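Local coordinates for clostripain-related protein (Bacteroides thetaiotaomicron, PDB 6N9J) that probably cleaves peptide bonds as a secreted C11 (clostripain-family) cysteine protease of clan CD, and is trapped by an irreversible peptide inhibitor, at residues D30-V41 and P189-P198; A211-Y222 and I316-N324. All blocks are in the same frame, centred on the assembly; numbering follows the deposited sequence.

Contact 1 pairs two helices of the layer on one side of the mixed central sheet, and contact 2 sets a helix of that layer against strand 315-327 of the sheet itself; their centres lie about 17 Å apart. They come in series along the chain: contact 1 joins helix 24-37 to helix 193-200, and contact 2 then joins helix 206-221 to strand 315-327. Helices 193-200 and 206-221 follow each other in sequence and touch, Asn213 and Val217 resting on Val195, so three neighbouring helices link the region of strand 46-53 to the far antiparallel strands 239-244 and 315-327. At the seam, Pro189 packs on Tyr218 and Ala191 on Tyr214, while Asp159 binds the hydroxyls of both Tyr193 and Tyr214.

Contact 1 (D30-V41 and P189-P198); sequences DLNEMIEGMQSV and PGAPYEVVVP
The ring of Tyr193 is sandwiched between Met34 and Ala191, with Asp30 at its edge. It joins helices 24-37 and 193-200, which lie on the same side of the sheet in the alpha/beta/alpha sandwich of the caspase-like clan CD peptidases. Met34 CE sits over the ring centre, 4.2 Å from the centroid and almost on its normal, a CH-pi contact; SD stands farther off above the same face in a Met-aromatic contact. Ala191 CB covers the opposite face toward the rim. The Asp30 carboxylate, turned 71° to the ring, brings CG within 3.6 Å of Tyr193 CE2, while its OD2 accepts from Trp110. The segments 30-37 and 193-198 of these helices cross at -52°. Glu33 reaches the start of the second helix: Tyr193 N donates to Glu33 OE1 at 2.8 Å, meeting it from above the carboxylate plane. With CG beside the backbone N (chi1 -64°) and an extended chain beyond, the carboxylate arrives just after Pro192, the N-cap residue. Glu194 OE1 lies 3.6 Å from Glu33 OE1, a like-charge approach that might raise the proton affinity of either group. The CA atoms of Gly37 and Glu194 come to 4.2 Å, and Gly37 O meets Val197 CG1 and Pro198 CG. Farther along, Val197 CG2 packs on Met34 and its CG1 on Met38 SD, and Val41 CG2 touches Val197 CG1 at 3.9 Å.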
loop_
_atom_site.group_PDB
_atom_site.type_symbol
_atom_site.label_atom_id
_atom_site.label_comp_id
_atom_site.label_asym_id
_atom_site.label_seq_id
_atom_site.Cartn_x
_atom_site.Cartn_y
_atom_site.Cartn_z
ATOM N N ASP A 30 0.928 -10.344 -13.261
ATOM C CA ASP A 30 1.784 -10.180 -12.089
ATOM C C ASP A 30 2.250 -11.551 -11.580
ATOM O O ASP A 30 3.398 -11.710 -11.135
ATOM C CB ASP A 30 1.061 -9.411 -10.978
ATOM C CG ASP A 30 1.019 -7.891 -11.225
ATOM O OD1 ASP A 30 1.869 -7.349 -11.973
ATOM O OD2 ASP A 30 0.126 -7.236 -10.653
ATOM N N LEU A 31 1.363 -12.545 -11.647
ATOM C CA LEU A 31 1.742 -13.913 -11.285
ATOM C C LEU A 31 2.862 -14.426 -12.195
ATOM O O LEU A 31 3.845 -14.983 -11.714
ATOM C CB LEU A 31 0.542 -14.861 -11.341
ATOM C CG LEU A 31 0.897 -16.338 -11.106
ATOM C CD1 LEU A 31 1.622 -16.547 -9.769
ATOM C CD2 LEU A 31 -0.345 -17.217 -11.194
ATOM N N ASN A 32 2.728 -14.219 -13.499
ATOM C CA ASN A 32 3.802 -14.569 -14.420
ATOM C C ASN A 32 5.114 -13.830 -14.117
ATOM O O ASN A 32 6.193 -14.389 -14.283
ATOM C CB ASN A 32 3.374 -14.296 -15.865
ATOM C CG ASN A 32 2.302 -15.250 -16.342
ATOM O OD1 ASN A 32 2.135 -16.334 -15.787
ATOM N ND2 ASN A 32 1.571 -14.855 -17.380
ATOM N N GLU A 33 5.018 -12.572 -13.687
ATOM C CA GLU A 33 6.195 -11.806 -13.293
ATOM C C GLU A 33 6.824 -12.408 -12.053
ATOM O O GLU A 33 8.046 -12.499 -11.960
ATOM C CB GLU A 33 5.847 -10.335 -13.019
ATOM C CG GLU A 33 5.351 -9.545 -14.228
ATOM C CD GLU A 33 4.971 -8.105 -13.887
ATOM O OE1 GLU A 33 5.021 -7.720 -12.700
ATOM O OE2 GLU A 33 4.620 -7.360 -14.824
ATOM N N MET A 34 5.983 -12.809 -11.101
ATOM C CA MET A 34 6.455 -13.399 -9.854
ATOM C C MET A 34 7.249 -14.656 -10.143
ATOM O O MET A 34 8.278 -14.897 -9.524
ATOM C CB MET A 34 5.294 -13.730 -8.900
ATOM C CG MET A 34 4.538 -12.537 -8.331
ATOM S SD MET A 34 3.154 -12.973 -7.248
ATOM C CE MET A 34 2.026 -11.642 -7.633
ATOM N N ILE A 35 6.760 -15.451 -11.090
ATOM C CA ILE A 35 7.381 -16.720 -11.448
ATOM C C ILE A 35 8.763 -16.492 -12.063
ATOM O O ILE A 35 9.708 -17.230 -11.776
ATOM C CB ILE A 35 6.480 -17.521 -12.414
ATOM C CG1 ILE A 35 5.218 -17.984 -11.677
ATOM C CG2 ILE A 35 7.235 -18.711 -13.023
ATOM C CD1 ILE A 35 4.277 -18.858 -12.510
ATOM N N GLU A 36 8.890 -15.456 -12.885
ATOM C CA GLU A 36 10.193 -15.075 -13.412
ATOM C C GLU A 36 11.133 -14.588 -12.297
ATOM O O GLU A 36 12.337 -14.828 -12.342
ATOM C CB GLU A 36 10.045 -13.990 -14.478
ATOM C CG GLU A 36 11.354 -13.591 -15.135
ATOM C CD GLU A 36 11.223 -12.339 -15.980
ATOM O OE1 GLU A 36 10.077 -11.926 -16.265
ATOM O OE2 GLU A 36 12.269 -11.762 -16.356
ATOM N N GLY A 37 10.579 -13.903 -11.301
ATOM C CA GLY A 37 11.373 -13.395 -10.199
ATOM C C GLY A 37 11.924 -14.466 -9.273
ATOM O O GLY A 37 12.910 -14.237 -8.574
ATOM N N MET A 38 11.305 -15.639 -9.262
ATOM C CA MET A 38 11.791 -16.717 -8.401
ATOM C C MET A 38 13.136 -17.292 -8.867
ATOM O O MET A 38 13.797 -18.017 -8.121
ATOM C CB MET A 38 10.745 -17.828 -8.293
ATOM C CG MET A 38 9.550 -17.465 -7.405
ATOM S SD MET A 38 10.029 -17.111 -5.716
ATOM C CE MET A 38 10.772 -18.672 -5.230
ATOM N N GLN A 39 13.554 -16.947 -10.083
ATOM C CA GLN A 39 14.821 -17.436 -10.619
ATOM C C GLN A 39 16.023 -16.934 -9.819
ATOM O O GLN A 39 17.024 -17.636 -9.687
ATOM C CB GLN A 39 14.968 -17.045 -12.092
ATOM C CG GLN A 39 13.954 -17.721 -13.015
ATOM C CD GLN A 39 14.153 -19.232 -13.101
ATOM O OE1 GLN A 39 15.186 -19.760 -12.682
ATOM N NE2 GLN A 39 13.160 -19.933 -13.645
ATOM N N SER A 40 15.920 -15.729 -9.273
ATOM C CA SER A 40 17.009 -15.165 -8.488
ATOM C C SER A 40 16.813 -15.437 -7.002
ATOM O O SER A 40 17.533 -14.896 -6.168
ATOM C CB SER A 40 17.115 -13.661 -8.728
ATOM O OG SER A 40 17.028 -13.362 -10.109
ATOM N N VAL A 41 15.821 -16.256 -6.672
ATOM C CA VAL A 41 15.517 -16.562 -5.277
ATOM C C VAL A 41 15.799 -18.028 -4.970
ATOM O O VAL A 41 15.415 -18.904 -5.736
ATOM C CB VAL A 41 14.046 -16.260 -4.930
ATOM C CG1 VAL A 41 13.783 -16.543 -3.451
ATOM C CG2 VAL A 41 13.683 -14.813 -5.270
ATOM N N PRO A 189 -0.946 -1.759 -13.777
ATOM C CA PRO A 189 -0.005 -2.888 -13.818
ATOM C C PRO A 189 0.680 -3.180 -12.490
ATOM O O PRO A 189 1.250 -4.252 -12.343
ATOM C CB PRO A 189 1.029 -2.445 -14.861
ATOM C CG PRO A 189 0.281 -1.514 -15.748
ATOM C CD PRO A 189 -0.647 -0.771 -14.829
ATOM N N GLY A 190 0.632 -2.242 -11.551
ATOM C CA GLY A 190 1.229 -2.438 -10.241
ATOM C C GLY A 190 2.726 -2.707 -10.269
ATOM O O GLY A 190 3.447 -2.216 -11.136
ATOM N N ALA A 191 3.199 -3.483 -9.303
ATOM C CA ALA A 191 4.619 -3.765 -9.202
ATOM C C ALA A 191 5.132 -4.557 -10.396
ATOM O O ALA A 191 4.400 -5.340 -10.999
ATOM C CB ALA A 191 4.924 -4.515 -7.902
ATOM N N PRO A 192 6.397 -4.318 -10.756
ATOM C CA PRO A 192 7.205 -5.173 -11.634
ATOM C C PRO A 192 7.779 -6.351 -10.836
ATOM O O PRO A 192 8.930 -6.319 -10.359
ATOM C CB PRO A 192 8.303 -4.230 -12.112
ATOM C CG PRO A 192 8.486 -3.280 -10.940
ATOM C CD PRO A 192 7.100 -3.073 -10.392
ATOM N N TYR A 193 6.976 -7.402 -10.693
ATOM C CA TYR A 193 7.296 -8.464 -9.749
ATOM C C TYR A 193 8.479 -9.302 -10.182
ATOM O O TYR A 193 8.938 -10.162 -9.433
ATOM C CB TYR A 193 6.078 -9.350 -9.518
ATOM C CG TYR A 193 5.069 -8.692 -8.613
ATOM C CD1 TYR A 193 5.291 -8.629 -7.242
ATOM C CD2 TYR A 193 3.912 -8.124 -9.122
ATOM C CE1 TYR A 193 4.392 -8.023 -6.401
ATOM C CE2 TYR A 193 2.993 -7.509 -8.282
ATOM C CZ TYR A 193 3.243 -7.457 -6.924
ATOM O OH TYR A 193 2.363 -6.852 -6.063
ATOM N N GLU A 194 8.982 -9.051 -11.385
ATOM C CA GLU A 194 10.184 -9.736 -11.828
ATOM C C GLU A 194 11.430 -9.198 -11.115
ATOM O O GLU A 194 12.450 -9.882 -11.058
ATOM C CB GLU A 194 10.344 -9.621 -13.347
ATOM C CG GLU A 194 10.789 -8.260 -13.841
ATOM C CD GLU A 194 9.650 -7.268 -14.061
ATOM O OE1 GLU A 194 8.497 -7.507 -13.619
ATOM O OE2 GLU A 194 9.925 -6.230 -14.697
ATOM N N VAL A 195 11.358 -7.980 -10.570
ATOM C CA VAL A 195 12.466 -7.462 -9.757
ATOM C C VAL A 195 12.058 -7.170 -8.309
ATOM O O VAL A 195 12.904 -7.124 -7.432
ATOM C CB VAL A 195 13.094 -6.181 -10.357
ATOM C CG1 VAL A 195 14.057 -6.539 -11.488
ATOM C CG2 VAL A 195 12.012 -5.174 -10.808
ATOM N N VAL A 196 10.769 -7.000 -8.050
ATOM C CA VAL A 196 10.304 -6.827 -6.676
ATOM C C VAL A 196 10.383 -8.140 -5.870
ATOM O O VAL A 196 10.712 -8.116 -4.681
ATOM C CB VAL A 196 8.864 -6.267 -6.637
ATOM C CG1 VAL A 196 8.234 -6.473 -5.256
ATOM C CG2 VAL A 196 8.868 -4.783 -7.001
ATOM N N VAL A 197 10.125 -9.284 -6.509
ATOM C CA VAL A 197 10.123 -10.575 -5.786
ATOM C C VAL A 197 11.471 -10.896 -5.124
ATOM O O VAL A 197 11.489 -11.253 -3.950
ATOM C CB VAL A 197 9.693 -11.768 -6.702
ATOM C CG1 VAL A 197 10.314 -13.103 -6.236
ATOM C CG2 VAL A 197 8.181 -11.878 -6.736
ATOM N N PRO A 198 12.600 -10.766 -5.852
ATOM C CA PRO A 198 13.844 -10.979 -5.101
ATOM C C PRO A 198 14.050 -9.948 -3.979
ATOM O O PRO A 198 14.633 -10.281 -2.947
ATOM C CB PRO A 198 14.936 -10.843 -6.176
ATOM C CG PRO A 198 14.238 -11.103 -7.476
ATOM C CD PRO A 198 12.857 -10.537 -7.287
#

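Contact 2 (A211-Y222 and I316-N324); sequences AENYYSVYAKKY and IWKNTTDNN
Two aromatic side chains, Trp317 and Tyr215, lie between helix 206-221 and strand 315-327, a helix-on-sheet packing in the alpha/beta/alpha sandwich; a third, Tyr222, follows the helix and sits against the Thr321-Asn323 turn. Segment 211-221 of the helix runs nearly parallel to segment 316-320 of the strand, 12° between their directions, with the axes 9.4 Å apart at their closest approach. The strand is hydrogen-bonded to strand 239-244, antiparallel to it.

Each ring carries a CH-pi contact on one face. Ala211 CB lies over the six-membered ring of Trp317, 3.7 Å from its centroid. Asn319 CB stands over the centre of the Tyr215 ring, and its amide continues across the same face with the planes only 7° apart, in a stack. Thr321 CB covers the Tyr222 ring at 3.6 Å from the centroid, and its CG2 branch also reaches Tyr215 OH. Tyr215 CB meets the edge of the indole at Trp317 CH2.

Two hydrogen bonds cross the contact. Trp317 NE1 donates to Glu212 OE2 at 2.8 Å; the oxygen lies in the indole plane but is approached from above its own carboxylate plane. Glu212 gets there by folding back at chi2 (-83°). At the other end Asn323 N donates to Tyr222 OH over 3.0 Å, and the bond is bent, 136° at the hydrogen.

A further set of bonds shapes the turn itself. Thr320 OG1 donates to Thr321 O in the carbonyl plane, and Asn324 ND2 reaches Asn323 O from above its plane. Asn323 ND2 turns to Ser224 O, beyond the segments. With OG1 held between the backbone N and the carbonyl carbon (chi1 47°), Thr321 accepts from Val238 N and donates to Asn323 O, 2.7 Å from Thr321 OG1.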
loop_
_atom_site.group_PDB
_atom_site.type_symbol
_atom_site.label_atom_id
_atom_site.label_comp_id
_atom_site.label_asym_id
_atom_site.label_seq_id
_atom_site.Cartn_x
_atom_site.Cartn_y
_atom_site.Cartn_z
ATOM N N ALA A 211 11.104 -0.828 -2.631
ATOM C CA ALA A 211 10.797 0.515 -3.126
ATOM C C ALA A 211 11.654 0.896 -4.326
ATOM O O ALA A 211 11.143 1.353 -5.343
ATOM C CB ALA A 211 10.986 1.525 -2.025
ATOM N N GLU A 212 12.963 0.703 -4.190
ATOM C CA GLU A 212 13.903 1.045 -5.247
ATOM C C GLU A 212 13.599 0.277 -6.515
ATOM O O GLU A 212 13.650 0.837 -7.603
ATOM C CB GLU A 212 15.349 0.770 -4.799
ATOM C CG GLU A 212 15.935 1.816 -3.834
ATOM C CD GLU A 212 16.495 3.055 -4.534
ATOM O OE1 GLU A 212 16.597 3.067 -5.778
ATOM O OE2 GLU A 212 16.853 4.029 -3.825
ATOM N N ASN A 213 13.291 -1.012 -6.376
ATOM C CA ASN A 213 13.049 -1.853 -7.539
ATOM C C ASN A 213 11.687 -1.545 -8.151
ATOM O O ASN A 213 11.539 -1.506 -9.372
ATOM C CB ASN A 213 13.163 -3.344 -7.173
ATOM C CG ASN A 213 14.607 -3.813 -7.085
ATOM O OD1 ASN A 213 15.202 -4.213 -8.080
ATOM N ND2 ASN A 213 15.179 -3.751 -5.894
ATOM N N TYR A 214 10.694 -1.317 -7.304
ATOM C CA TYR A 214 9.395 -0.895 -7.800
ATOM C C TYR A 214 9.571 0.403 -8.610
ATOM O O TYR A 214 9.266 0.438 -9.800
ATOM C CB TYR A 214 8.421 -0.685 -6.644
ATOM C CG TYR A 214 6.975 -0.573 -7.054
ATOM C CD1 TYR A 214 6.017 -1.375 -6.447
ATOM C CD2 TYR A 214 6.567 0.297 -8.073
ATOM C CE1 TYR A 214 4.692 -1.297 -6.801
ATOM C CE2 TYR A 214 5.231 0.379 -8.457
ATOM C CZ TYR A 214 4.305 -0.425 -7.802
ATOM O OH TYR A 214 2.979 -0.405 -8.126
ATOM N N TYR A 215 10.058 1.459 -7.962
ATOM C CA TYR A 215 10.218 2.749 -8.622
ATOM C C TYR A 215 11.025 2.705 -9.922
ATOM O O TYR A 215 10.659 3.341 -10.906
ATOM C CB TYR A 215 10.878 3.738 -7.660
ATOM C CG TYR A 215 11.077 5.100 -8.280
ATOM C CD1 TYR A 215 10.006 5.975 -8.422
ATOM C CD2 TYR A 215 12.325 5.508 -8.742
ATOM C CE1 TYR A 215 10.161 7.214 -8.995
ATOM C CE2 TYR A 215 12.497 6.762 -9.311
ATOM C CZ TYR A 215 11.401 7.604 -9.438
ATOM O OH TYR A 215 11.539 8.841 -10.020
ATOM N N SER A 216 12.128 1.963 -9.921
ATOM C CA SER A 216 13.079 2.042 -11.017
ATOM C C SER A 216 12.515 1.608 -12.373
ATOM O O SER A 216 12.907 2.141 -13.411
ATOM C CB SER A 216 14.317 1.214 -10.690
ATOM O OG SER A 216 15.319 1.416 -11.668
ATOM N N VAL A 217 11.607 0.642 -12.387
ATOM C CA VAL A 217 11.069 0.208 -13.668
ATOM C C VAL A 217 10.162 1.301 -14.254
ATOM O O VAL A 217 10.228 1.603 -15.447
ATOM C CB VAL A 217 10.310 -1.126 -13.537
ATOM C CG1 VAL A 217 9.457 -1.392 -14.766
ATOM C CG2 VAL A 217 11.306 -2.268 -13.324
ATOM N N TYR A 218 9.345 1.916 -13.409
ATOM C CA TYR A 218 8.446 2.971 -13.870
ATOM C C TYR A 218 9.215 4.226 -14.248
ATOM O O TYR A 218 8.886 4.882 -15.244
ATOM C CB TYR A 218 7.390 3.281 -12.805
ATOM C CG TYR A 218 6.294 2.249 -12.791
ATOM C CD1 TYR A 218 5.207 2.357 -13.652
ATOM C CD2 TYR A 218 6.363 1.143 -11.947
ATOM C CE1 TYR A 218 4.212 1.399 -13.662
ATOM C CE2 TYR A 218 5.372 0.180 -11.948
ATOM C CZ TYR A 218 4.296 0.313 -12.805
ATOM O OH TYR A 218 3.309 -0.651 -12.808
ATOM N N ALA A 219 10.239 4.549 -13.459
ATOM C CA ALA A 219 11.122 5.680 -13.748
ATOM C C ALA A 219 11.790 5.558 -15.117
ATOM O O ALA A 219 12.079 6.561 -15.763
ATOM C CB ALA A 219 12.176 5.810 -12.668
ATOM N N LYS A 220 12.023 4.330 -15.575
ATOM C CA LYS A 220 12.747 4.157 -16.826
ATOM C C LYS A 220 11.869 4.215 -18.083
ATOM O O LYS A 220 12.372 4.500 -19.172
ATOM C CB LYS A 220 13.543 2.852 -16.788
ATOM C CG LYS A 220 14.911 3.046 -16.158
ATOM C CD LYS A 220 15.571 1.743 -15.758
ATOM C CE LYS A 220 16.994 1.998 -15.262
ATOM N NZ LYS A 220 17.462 0.929 -14.341
ATOM N N LYS A 221 10.571 3.970 -17.953
ATOM C CA LYS A 221 9.699 4.096 -19.114
ATOM C C LYS A 221 8.832 5.352 -19.012
ATOM O O LYS A 221 7.925 5.568 -19.816
ATOM C CB LYS A 221 8.836 2.847 -19.283
ATOM C CG LYS A 221 8.351 2.251 -17.987
ATOM C CD LYS A 221 7.452 1.050 -18.244
ATOM C CE LYS A 221 8.129 0.026 -19.137
ATOM N NZ LYS A 221 7.230 -1.144 -19.407
ATOM N N TYR A 222 9.147 6.188 -18.030
ATOM C CA TYR A 222 8.429 7.433 -17.813
ATOM C C TYR A 222 8.611 8.415 -18.960
ATOM O O TYR A 222 9.711 8.612 -19.479
ATOM C CB TYR A 222 8.880 8.072 -16.512
ATOM C CG TYR A 222 8.399 9.486 -16.278
ATOM C CD1 TYR A 222 7.074 9.751 -15.941
ATOM C CD2 TYR A 222 9.284 10.554 -16.338
ATOM C CE1 TYR A 222 6.645 11.046 -15.701
ATOM C CE2 TYR A 222 8.858 11.856 -16.110
ATOM C CZ TYR A 222 7.545 12.089 -15.784
ATOM O OH TYR A 222 7.129 13.374 -15.547
ATOM N N ILE A 316 11.608 7.162 5.573
ATOM C CA ILE A 316 13.040 6.936 5.370
ATOM C C ILE A 316 13.455 6.785 3.903
ATOM O O ILE A 316 14.637 6.720 3.585
ATOM C CB ILE A 316 13.519 5.694 6.159
ATOM C CG1 ILE A 316 12.800 4.431 5.689
ATOM C CG2 ILE A 316 13.297 5.893 7.655
ATOM C CD1 ILE A 316 13.385 3.175 6.287
ATOM N N TRP A 317 12.486 6.749 3.003
ATOM C CA TRP A 317 12.786 6.573 1.592
ATOM C C TRP A 317 11.629 7.206 0.836
ATOM O O TRP A 317 10.485 7.012 1.230
ATOM C CB TRP A 317 12.948 5.071 1.242
ATOM C CG TRP A 317 13.503 4.824 -0.142
ATOM C CD1 TRP A 317 14.797 4.533 -0.471
ATOM C CD2 TRP A 317 12.777 4.886 -1.384
ATOM N NE1 TRP A 317 14.922 4.410 -1.837
ATOM C CE2 TRP A 317 13.703 4.623 -2.417
ATOM C CE3 TRP A 317 11.439 5.125 -1.713
ATOM C CZ2 TRP A 317 13.326 4.583 -3.757
ATOM C CZ3 TRP A 317 11.070 5.104 -3.048
ATOM C CH2 TRP A 317 12.012 4.832 -4.054
ATOM N N LYS A 318 11.907 7.972 -0.223
ATOM C CA LYS A 318 10.837 8.405 -1.137
ATOM C C LYS A 318 11.388 8.750 -2.515
ATOM O O LYS A 318 12.547 9.150 -2.659
ATOM C CB LYS A 318 10.067 9.601 -0.579
ATOM C CG LYS A 318 10.865 10.895 -0.600
ATOM C CD LYS A 318 10.106 12.013 0.074
ATOM C CE LYS A 318 11.034 13.169 0.376
ATOM N NZ LYS A 318 11.668 13.652 -0.872
ATOM N N ASN A 319 10.554 8.575 -3.534
ATOM C CA ASN A 319 10.928 8.991 -4.874
ATOM C C ASN A 319 9.700 9.107 -5.753
ATOM O O ASN A 319 8.733 8.372 -5.584
ATOM C CB ASN A 319 11.930 8.018 -5.495
ATOM C CG ASN A 319 13.085 8.728 -6.165
ATOM O OD1 ASN A 319 12.964 9.884 -6.568
ATOM N ND2 ASN A 319 14.218 8.042 -6.287
ATOM N N THR A 320 9.739 10.046 -6.688
ATOM C CA THR A 320 8.642 10.235 -7.622
ATOM C C THR A 320 9.183 10.735 -8.950
ATOM O O THR A 320 10.193 11.418 -9.007
ATOM C CB THR A 320 7.594 11.233 -7.087
ATOM O OG1 THR A 320 6.491 11.325 -8.004
ATOM C CG2 THR A 320 8.212 12.625 -6.894
ATOM N N THR A 321 8.515 10.364 -10.029
ATOM C CA THR A 321 8.737 11.029 -11.299
ATOM C C THR A 321 8.120 12.434 -11.190
ATOM O O THR A 321 7.301 12.676 -10.304
ATOM C CB THR A 321 8.127 10.219 -12.448
ATOM O OG1 THR A 321 6.792 9.830 -12.094
ATOM C CG2 THR A 321 8.949 8.961 -12.671
ATOM N N ASP A 322 8.515 13.362 -12.054
ATOM C CA ASP A 322 8.061 14.755 -11.912
ATOM C C ASP A 322 6.538 14.883 -12.018
ATOM O O ASP A 322 5.928 15.723 -11.359
ATOM C CB ASP A 322 8.742 15.649 -12.950
ATOM C CG ASP A 322 10.244 15.774 -12.714
ATOM O OD1 ASP A 322 10.661 15.837 -11.534
ATOM O OD2 ASP A 322 11.006 15.803 -13.707
ATOM N N ASN A 323 5.937 14.037 -12.842
ATOM C CA ASN A 323 4.489 13.945 -12.942
ATOM C C ASN A 323 4.063 12.524 -12.622
ATOM O O ASN A 323 4.876 11.593 -12.706
ATOM C CB ASN A 323 3.999 14.336 -14.347
ATOM C CG ASN A 323 4.297 15.780 -14.705
ATOM O OD1 ASN A 323 4.375 16.649 -13.838
ATOM N ND2 ASN A 323 4.449 16.046 -15.999
ATOM N N ASN A 324 2.800 12.367 -12.225
ATOM C CA ASN A 324 2.146 11.063 -12.129
ATOM C C ASN A 324 0.834 11.124 -12.907
ATOM O O ASN A 324 0.243 12.198 -13.039
ATOM C CB ASN A 324 1.872 10.679 -10.671
ATOM C CG ASN A 324 3.022 9.942 -10.027
ATOM O OD1 ASN A 324 2.822 8.943 -9.335
ATOM N ND2 ASN A 324 4.238 10.423 -10.254
#